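Local structure of MaoC-like dehydratase (Rhodospirillum rubrum, 3EXZ) at residues 63-68 against 98-102; 75-80 against 140-146. The protein probably acts as a hydratase or dehydratase of the MaoC-like hotdog family, perhaps on enoyl-CoA-type thioesters, although its true substrate is not established. All coordinates share one frame; numbering follows the deposited sequence.

Contact 1. Residues 63-68 against 98-102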
ATOM      1  N   ILE A  63      -4.237  -1.049  -7.569  1.00 27.20           N
ATOM      2  CA  ILE A  63      -5.325  -0.724  -8.506  1.00 25.57           C
ATOM      3  C   ILE A  63      -5.834   0.692  -8.175  1.00 25.68           C
ATOM      4  O   ILE A  63      -6.172   1.475  -9.070  1.00 27.96           O
ATOM      5  CB  ILE A  63      -6.491  -1.736  -8.356  1.00 23.59           C
ATOM      6  CG1 ILE A  63      -6.081  -3.073  -8.961  1.00 28.13           C
ATOM      7  CG2 ILE A  63      -7.758  -1.216  -9.025  1.00 25.00           C
ATOM      8  CD1 ILE A  63      -7.075  -4.193  -8.686  1.00 27.53           C
ATOM      9  N   THR A  64      -5.888   1.026  -6.887  1.00 27.25           N
ATOM     10  CA  THR A  64      -6.342   2.353  -6.491  1.00 26.33           C
ATOM     11  C   THR A  64      -5.386   3.408  -7.039  1.00 26.99           C
ATOM     12  O   THR A  64      -5.829   4.425  -7.568  1.00 27.87           O
ATOM     13  CB  THR A  64      -6.446   2.483  -4.958  1.00 27.84           C
ATOM     14  OG1 THR A  64      -7.546   1.685  -4.497  1.00 26.37           O
ATOM     15  CG2 THR A  64      -6.678   3.941  -4.545  1.00 24.24           C
HETATM   16  N   MSE A  65      -4.077   3.169  -6.941  1.00 28.46           N
HETATM   17  CA  MSE A  65      -3.121   4.147  -7.455  1.00 29.34           C
HETATM   18  C   MSE A  65      -3.278   4.316  -8.969  1.00 29.86           C
HETATM   19  O   MSE A  65      -3.269   5.440  -9.467  1.00 29.44           O
HETATM   20  CB  MSE A  65      -1.681   3.751  -7.121  1.00 29.60           C
HETATM   21  CG  MSE A  65      -0.678   4.821  -7.532  1.00 34.18           C
HETATM   22 SE   MSE A  65      -1.044   6.539  -6.676  1.00 43.76          SE
HETATM   23  CE  MSE A  65      -1.933   7.487  -8.100  1.00 67.37           C
ATOM     24  N   ARG A  66      -3.420   3.209  -9.699  1.00 26.63           N
ATOM     25  CA  ARG A  66      -3.615   3.273 -11.151  1.00 27.11           C
ATOM     26  C   ARG A  66      -4.839   4.141 -11.488  1.00 25.85           C
ATOM     27  O   ARG A  66      -4.758   5.021 -12.336  1.00 25.85           O
ATOM     28  CB  ARG A  66      -3.807   1.867 -11.736  1.00 27.26           C
ATOM     29  CG  ARG A  66      -4.295   1.864 -13.190  1.00 29.50           C
ATOM     30  CD  ARG A  66      -4.421   0.438 -13.730  1.00 34.48           C
ATOM     31  NE  ARG A  66      -4.743   0.378 -15.158  1.00 41.06           N
ATOM     32  CZ  ARG A  66      -5.962   0.517 -15.679  1.00 50.17           C
ATOM     33  NH1 ARG A  66      -7.009   0.742 -14.891  1.00 46.62           N
ATOM     34  NH2 ARG A  66      -6.135   0.425 -16.996  1.00 47.49           N
ATOM     35  N   LEU A  67      -5.969   3.894 -10.832  1.00 25.29           N
ATOM     36  CA  LEU A  67      -7.173   4.686 -11.075  1.00 25.82           C
ATOM     37  C   LEU A  67      -6.954   6.154 -10.739  1.00 27.90           C
ATOM     38  O   LEU A  67      -7.451   7.045 -11.432  1.00 26.91           O
ATOM     39  CB  LEU A  67      -8.335   4.169 -10.230  1.00 25.86           C
ATOM     40  CG  LEU A  67      -8.789   2.746 -10.566  1.00 28.87           C
ATOM     41  CD1 LEU A  67      -9.942   2.330  -9.651  1.00 25.90           C
ATOM     42  CD2 LEU A  67      -9.195   2.690 -12.034  1.00 22.53           C
ATOM     43  N   LEU A  68      -6.231   6.404  -9.654  1.00 25.84           N
ATOM     44  CA  LEU A  68      -5.941   7.762  -9.230  1.00 26.53           C
ATOM     45  C   LEU A  68      -5.082   8.458 -10.283  1.00 28.66           C
ATOM     46  O   LEU A  68      -5.360   9.592 -10.692  1.00 26.86           O
ATOM     47  CB  LEU A  68      -5.197   7.738  -7.883  1.00 27.34           C
ATOM     48  CG  LEU A  68      -5.880   8.301  -6.611  1.00 30.46           C
ATOM     49  CD1 LEU A  68      -7.359   7.946  -6.579  1.00 26.30           C
ATOM     50  CD2 LEU A  68      -5.163   7.787  -5.362  1.00 21.97           C
ATOM     51  N   LEU A  98     -14.598  -1.659  -9.305  1.00 33.95           N
ATOM     52  CA  LEU A  98     -14.074  -0.643  -8.418  1.00 32.71           C
ATOM     53  C   LEU A  98     -13.890   0.707  -9.103  1.00 33.25           C
ATOM     54  O   LEU A  98     -13.574   0.791 -10.299  1.00 31.06           O
ATOM     55  CB  LEU A  98     -12.696  -1.057  -7.865  1.00 31.81           C
ATOM     56  CG  LEU A  98     -12.552  -2.461  -7.257  1.00 32.54           C
ATOM     57  CD1 LEU A  98     -11.139  -2.665  -6.721  1.00 28.68           C
ATOM     58  CD2 LEU A  98     -13.583  -2.646  -6.146  1.00 30.50           C
ATOM     59  N   HIS A  99     -14.124   1.760  -8.333  1.00 31.29           N
ATOM     60  CA  HIS A  99     -13.856   3.112  -8.784  1.00 32.75           C
ATOM     61  C   HIS A  99     -13.464   3.861  -7.510  1.00 31.64           C
ATOM     62  O   HIS A  99     -13.799   3.436  -6.398  1.00 29.58           O
ATOM     63  CB  HIS A  99     -15.049   3.775  -9.464  1.00 31.40           C
ATOM     64  CG  HIS A  99     -16.113   4.197  -8.521  1.00 33.30           C
ATOM     65  ND1 HIS A  99     -16.963   3.301  -7.913  1.00 34.00           N
ATOM     66  CD2 HIS A  99     -16.438   5.418  -8.039  1.00 35.04           C
ATOM     67  CE1 HIS A  99     -17.767   3.953  -7.096  1.00 38.67           C
ATOM     68  NE2 HIS A  99     -17.468   5.240  -7.152  1.00 37.17           N
ATOM     69  N   VAL A 100     -12.740   4.962  -7.655  1.00 31.46           N
ATOM     70  CA  VAL A 100     -12.316   5.699  -6.481  1.00 31.00           C
ATOM     71  C   VAL A 100     -12.938   7.078  -6.376  1.00 32.32           C
ATOM     72  O   VAL A 100     -13.061   7.791  -7.377  1.00 31.74           O
ATOM     73  CB  VAL A 100     -10.779   5.863  -6.455  1.00 31.16           C
ATOM     74  CG1 VAL A 100     -10.334   6.430  -5.096  1.00 29.67           C
ATOM     75  CG2 VAL A 100     -10.104   4.521  -6.737  1.00 30.40           C
ATOM     76  N   GLU A 101     -13.368   7.423  -5.160  1.00 31.67           N
ATOM     77  CA  GLU A 101     -13.927   8.750  -4.872  1.00 33.59           C
ATOM     78  C   GLU A 101     -12.969   9.488  -3.906  1.00 32.40           C
ATOM     79  O   GLU A 101     -12.821   9.111  -2.740  1.00 30.97           O
ATOM     80  CB  GLU A 101     -15.329   8.635  -4.261  1.00 35.52           C
ATOM     81  CG  GLU A 101     -16.407   8.403  -5.309  1.00 37.49           C
ATOM     82  CD  GLU A 101     -17.777   8.138  -4.706  1.00 48.84           C
ATOM     83  OE1 GLU A 101     -17.991   8.507  -3.526  1.00 45.01           O
ATOM     84  OE2 GLU A 101     -18.638   7.561  -5.416  1.00 44.09           O
ATOM     85  N   THR A 102     -12.328  10.549  -4.390  1.00 32.78           N
ATOM     86  CA  THR A 102     -11.362  11.287  -3.579  1.00 34.41           C
ATOM     87  C   THR A 102     -11.840  12.662  -3.116  1.00 34.97           C
ATOM     88  O   THR A 102     -12.430  13.414  -3.889  1.00 36.75           O
ATOM     89  CB  THR A 102     -10.012  11.432  -4.360  1.00 34.06           C
ATOM     90  OG1 THR A 102      -9.587  10.140  -4.818  1.00 33.34           O
ATOM     91  CG2 THR A 102      -8.910  12.014  -3.462  1.00 31.47           C
TER
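Val-100 rises from strand 98-102 between Leu-67 and Leu-68 of the helix and gives each of them one methyl. Its CG2 lies 3.6 Å from Leu-67 CD1 and 3.9 Å from Leu-67 CB, while CG1 sits 3.7 Å from Leu-68 CD1. With chi1 at -170°, CG1 is anti to the backbone N and CG2 anti to the carbonyl carbon, which splits the two branches between the two leucines. The same Leu-68 CD1 touches Thr-102 OG1 at 3.6 Å, a van der Waals contact of a methyl with an oxygen; the hydroxyl has its hydrogen bond with Ser-123 OG. Packing relaxes toward the start of both segments, where Ile-63 CG2 and Leu-98 CD1 are 4.3 Å apart, and at Thr-64, whose CG2 merely grazes Val-100 CG2 and whose OG1 turns to Thr-125. This is the hotdog fold, a long central helix, here 57-72, lying across a curved antiparallel sheet. The short axes meet at 65° and come within 8.4 Å, and no hydrogen bond joins them. Alternate strand residues point away from the helix: on that far face His-99 NE2 donates a nearly straight, in-ring-plane bond of 3.1 Å to Glu-101 OE2, reaching it from above the carboxylate plane. Glu-101 is partly exposed, as is Arg-66 on the helix, which packs on Glu-32 of the second subunit.

Contact 2. Residues 75-80 against 140-146; sequences LAQGII and VVVFRRP
The carbonyl of Ile-80 joins the loop to strand 140-143: its O accepts the amide N of Val-141 at 3.0 Å and also takes a CA-H contact from Val-140. Beside this bond Val-140 CG1 meets Leu-75 CD2 and Ile-79 CG2, each at 4.1 Å, so the loop's aliphatic residues close over the strand. A type I turn from Leu-75 to Gly-78, with its own bond from Gly-78 N to Leu-75 O, brings Gln-77 to the other end of the contact. From CB, directed at the strand, its chain runs on through CG with chi2 at -175°, and this extended course carries the amide to Phe-143 and Pro-146. There Gln-77 OE1 comes 3.2 Å from Phe-143 CB and stays 4.1 Å from CG of the ring, whose plane is turned 86° from the amide. Gln-77 NE2 lies 3.9 Å from Pro-146 CG. Strand 81-87 lies next along the chain and runs antiparallel to 132-143, as the outermost strand of the hotdog sheet within this chain. The closest neighbours of the Gln-77 amide across the contact are carbons, and it makes no hydrogen bond to 140-146; one backbone bond thus sets the pairing, and the remaining side-chain contacts are mainly apolar.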
ATOM      1  N   LEU A  75      -3.856  15.467 -11.100  1.00 43.97           N
ATOM      2  CA  LEU A  75      -2.761  16.389 -10.839  1.00 40.59           C
ATOM      3  C   LEU A  75      -1.828  16.508 -12.035  1.00 39.96           C
ATOM      4  O   LEU A  75      -1.338  15.500 -12.546  1.00 40.35           O
ATOM      5  CB  LEU A  75      -1.994  15.928  -9.600  1.00 37.58           C
ATOM      6  CG  LEU A  75      -2.329  16.502  -8.207  1.00 36.99           C
ATOM      7  CD1 LEU A  75      -3.727  17.116  -8.144  1.00 35.35           C
ATOM      8  CD2 LEU A  75      -2.163  15.388  -7.182  1.00 30.64           C
ATOM      9  N   ALA A  76      -1.565  17.738 -12.466  1.00 38.26           N
ATOM     10  CA  ALA A  76      -0.717  17.961 -13.633  1.00 36.92           C
ATOM     11  C   ALA A  76       0.715  17.479 -13.474  1.00 36.98           C
ATOM     12  O   ALA A  76       1.309  16.953 -14.421  1.00 36.46           O
ATOM     13  CB  ALA A  76      -0.735  19.445 -14.019  1.00 37.43           C
ATOM     14  N   GLN A  77       1.260  17.644 -12.273  1.00 35.24           N
ATOM     15  CA  GLN A  77       2.628  17.226 -12.019  1.00 35.66           C
ATOM     16  C   GLN A  77       2.762  15.853 -11.361  1.00 35.34           C
ATOM     17  O   GLN A  77       3.830  15.488 -10.863  1.00 34.91           O
ATOM     18  CB  GLN A  77       3.364  18.305 -11.219  1.00 36.32           C
ATOM     19  CG  GLN A  77       3.403  19.658 -11.922  1.00 41.95           C
ATOM     20  CD  GLN A  77       4.241  20.668 -11.166  1.00 40.10           C
ATOM     21  OE1 GLN A  77       3.951  20.993 -10.017  1.00 48.70           O
ATOM     22  NE2 GLN A  77       5.291  21.165 -11.808  1.00 46.10           N
ATOM     23  N   GLY A  78       1.673  15.095 -11.365  1.00 34.33           N
ATOM     24  CA  GLY A  78       1.721  13.754 -10.816  1.00 32.75           C
ATOM     25  C   GLY A  78       1.314  13.629  -9.373  1.00 33.14           C
ATOM     26  O   GLY A  78       1.019  14.627  -8.718  1.00 33.27           O
ATOM     27  N   ILE A  79       1.311  12.404  -8.862  1.00 33.70           N
ATOM     28  CA  ILE A  79       0.918  12.179  -7.478  1.00 32.48           C
ATOM     29  C   ILE A  79       2.132  11.692  -6.709  1.00 31.84           C
ATOM     30  O   ILE A  79       2.667  10.619  -6.978  1.00 29.01           O
ATOM     31  CB  ILE A  79      -0.244  11.158  -7.392  1.00 32.50           C
ATOM     32  CG1 ILE A  79      -1.458  11.691  -8.179  1.00 33.15           C
ATOM     33  CG2 ILE A  79      -0.616  10.915  -5.920  1.00 33.67           C
ATOM     34  CD1 ILE A  79      -2.549  10.665  -8.402  1.00 30.73           C
ATOM     35  N   ILE A  80       2.577  12.503  -5.757  1.00 33.44           N
ATOM     36  CA  ILE A  80       3.741  12.164  -4.957  1.00 35.92           C
ATOM     37  C   ILE A  80       3.312  12.046  -3.505  1.00 35.67           C
ATOM     38  O   ILE A  80       2.971  13.035  -2.849  1.00 35.84           O
ATOM     39  CB  ILE A  80       4.847  13.219  -5.155  1.00 37.16           C
ATOM     40  CG1 ILE A  80       5.357  13.159  -6.604  1.00 39.17           C
ATOM     41  CG2 ILE A  80       5.996  12.956  -4.203  1.00 40.92           C
ATOM     42  CD1 ILE A  80       6.378  14.237  -6.936  1.00 42.67           C
ATOM     43  N   VAL A 140      -0.313  14.317  -0.026  1.00 36.55           N
ATOM     44  CA  VAL A 140       0.340  14.448  -1.318  1.00 38.82           C
ATOM     45  C   VAL A 140       1.031  15.806  -1.402  1.00 38.27           C
ATOM     46  O   VAL A 140       0.577  16.778  -0.795  1.00 36.81           O
ATOM     47  CB  VAL A 140      -0.728  14.273  -2.448  1.00 38.40           C
ATOM     48  CG1 VAL A 140      -0.091  14.349  -3.814  1.00 44.72           C
ATOM     49  CG2 VAL A 140      -1.431  12.938  -2.274  1.00 40.66           C
ATOM     50  N   VAL A 141       2.146  15.856  -2.127  1.00 38.30           N
ATOM     51  CA  VAL A 141       2.893  17.095  -2.295  1.00 37.09           C
ATOM     52  C   VAL A 141       2.460  17.732  -3.608  1.00 37.52           C
ATOM     53  O   VAL A 141       2.692  17.181  -4.689  1.00 36.14           O
ATOM     54  CB  VAL A 141       4.420  16.852  -2.346  1.00 38.56           C
ATOM     55  CG1 VAL A 141       5.153  18.183  -2.235  1.00 37.37           C
ATOM     56  CG2 VAL A 141       4.838  15.910  -1.228  1.00 41.08           C
ATOM     57  N   VAL A 142       1.831  18.894  -3.506  1.00 37.46           N
ATOM     58  CA  VAL A 142       1.355  19.604  -4.679  1.00 38.43           C
ATOM     59  C   VAL A 142       1.937  21.006  -4.828  1.00 40.40           C
ATOM     60  O   VAL A 142       1.802  21.851  -3.936  1.00 41.85           O
ATOM     61  CB  VAL A 142      -0.189  19.735  -4.663  1.00 36.31           C
ATOM     62  CG1 VAL A 142      -0.664  20.374  -5.960  1.00 35.26           C
ATOM     63  CG2 VAL A 142      -0.835  18.369  -4.468  1.00 35.16           C
ATOM     64  N   PHE A 143       2.587  21.238  -5.960  1.00 40.48           N
ATOM     65  CA  PHE A 143       3.177  22.535  -6.275  1.00 40.52           C
ATOM     66  C   PHE A 143       2.199  23.388  -7.104  1.00 41.31           C
ATOM     67  O   PHE A 143       1.296  22.862  -7.759  1.00 42.45           O
ATOM     68  CB  PHE A 143       4.450  22.347  -7.112  1.00 39.21           C
ATOM     69  CG  PHE A 143       5.586  21.719  -6.364  1.00 43.01           C
ATOM     70  CD1 PHE A 143       6.625  22.499  -5.870  1.00 48.24           C
ATOM     71  CD2 PHE A 143       5.629  20.345  -6.166  1.00 49.20           C
ATOM     72  CE1 PHE A 143       7.683  21.918  -5.168  1.00 49.16           C
ATOM     73  CE2 PHE A 143       6.681  19.756  -5.465  1.00 45.98           C
ATOM     74  CZ  PHE A 143       7.713  20.543  -4.975  1.00 45.59           C
ATOM     75  N   ARG A 144       2.361  24.709  -7.057  1.00 43.18           N
ATOM     76  CA  ARG A 144       1.524  25.563  -7.883  1.00 45.63           C
ATOM     77  C   ARG A 144       2.155  25.579  -9.288  1.00 45.94           C
ATOM     78  O   ARG A 144       3.323  25.210  -9.458  1.00 42.73           O
ATOM     79  CB  ARG A 144       1.389  26.967  -7.278  1.00 47.25           C
ATOM     80  CG  ARG A 144       2.609  27.537  -6.607  1.00 42.46           C
ATOM     81  CD  ARG A 144       2.193  28.655  -5.647  1.00 40.51           C
ATOM     82  NE  ARG A 144       1.114  29.468  -6.204  1.00 39.14           N
ATOM     83  CZ  ARG A 144       0.718  30.645  -5.722  1.00 36.66           C
ATOM     84  NH1 ARG A 144       1.304  31.167  -4.650  1.00 37.62           N
ATOM     85  NH2 ARG A 144      -0.266  31.303  -6.321  1.00 36.12           N
ATOM     86  N   ARG A 145       1.368  25.953 -10.295  1.00 48.70           N
ATOM     87  CA  ARG A 145       1.850  25.975 -11.672  1.00 51.25           C
ATOM     88  C   ARG A 145       3.070  26.853 -11.814  1.00 51.83           C
ATOM     89  O   ARG A 145       3.098  27.980 -11.329  1.00 52.21           O
ATOM     90  CB  ARG A 145       0.764  26.453 -12.643  1.00 50.87           C
ATOM     91  CG  ARG A 145       0.140  27.793 -12.299  1.00 58.19           C
ATOM     92  CD  ARG A 145      -1.195  27.603 -11.599  1.00 62.43           C
ATOM     93  NE  ARG A 145      -2.024  26.630 -12.304  1.00 68.07           N
ATOM     94  CZ  ARG A 145      -3.280  26.841 -12.681  1.00 72.42           C
ATOM     95  NH1 ARG A 145      -3.870  27.997 -12.410  1.00 74.48           N
ATOM     96  NH2 ARG A 145      -3.942  25.897 -13.339  1.00 75.10           N
ATOM     97  N   PRO A 146       4.114  26.332 -12.473  1.00 52.27           N
ATOM     98  CA  PRO A 146       5.350  27.087 -12.676  1.00 52.36           C
ATOM     99  C   PRO A 146       5.072  28.367 -13.452  1.00 52.22           C
ATOM    100  O   PRO A 146       4.030  28.495 -14.098  1.00 49.78           O
ATOM    101  CB  PRO A 146       6.212  26.138 -13.511  1.00 52.57           C
ATOM    102  CG  PRO A 146       5.688  24.787 -13.198  1.00 52.14           C
ATOM    103  CD  PRO A 146       4.206  24.985 -13.065  1.00 51.49           C
TER

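The four segments alternate along the chain, 63-68, 75-80, 98-102 and 140-146, and the two contacts lie with centres 18 Å apart. Contact 1 is buried near the middle of the chain; contact 2 is at the surface, about 17 Å from the chain centre. Both reach the same five-stranded antiparallel sheet, contact 1 through strand 97-109 and contact 2 through strand 132-143. They are joined by Ile-79, which packs on Met-65 and Leu-68 as the chain passes from helix 57-72 to strand 81-87, outermost in the sheet within this chain. Each also touches the second subunit, so the helix and the following loop both take part in the dimer interface.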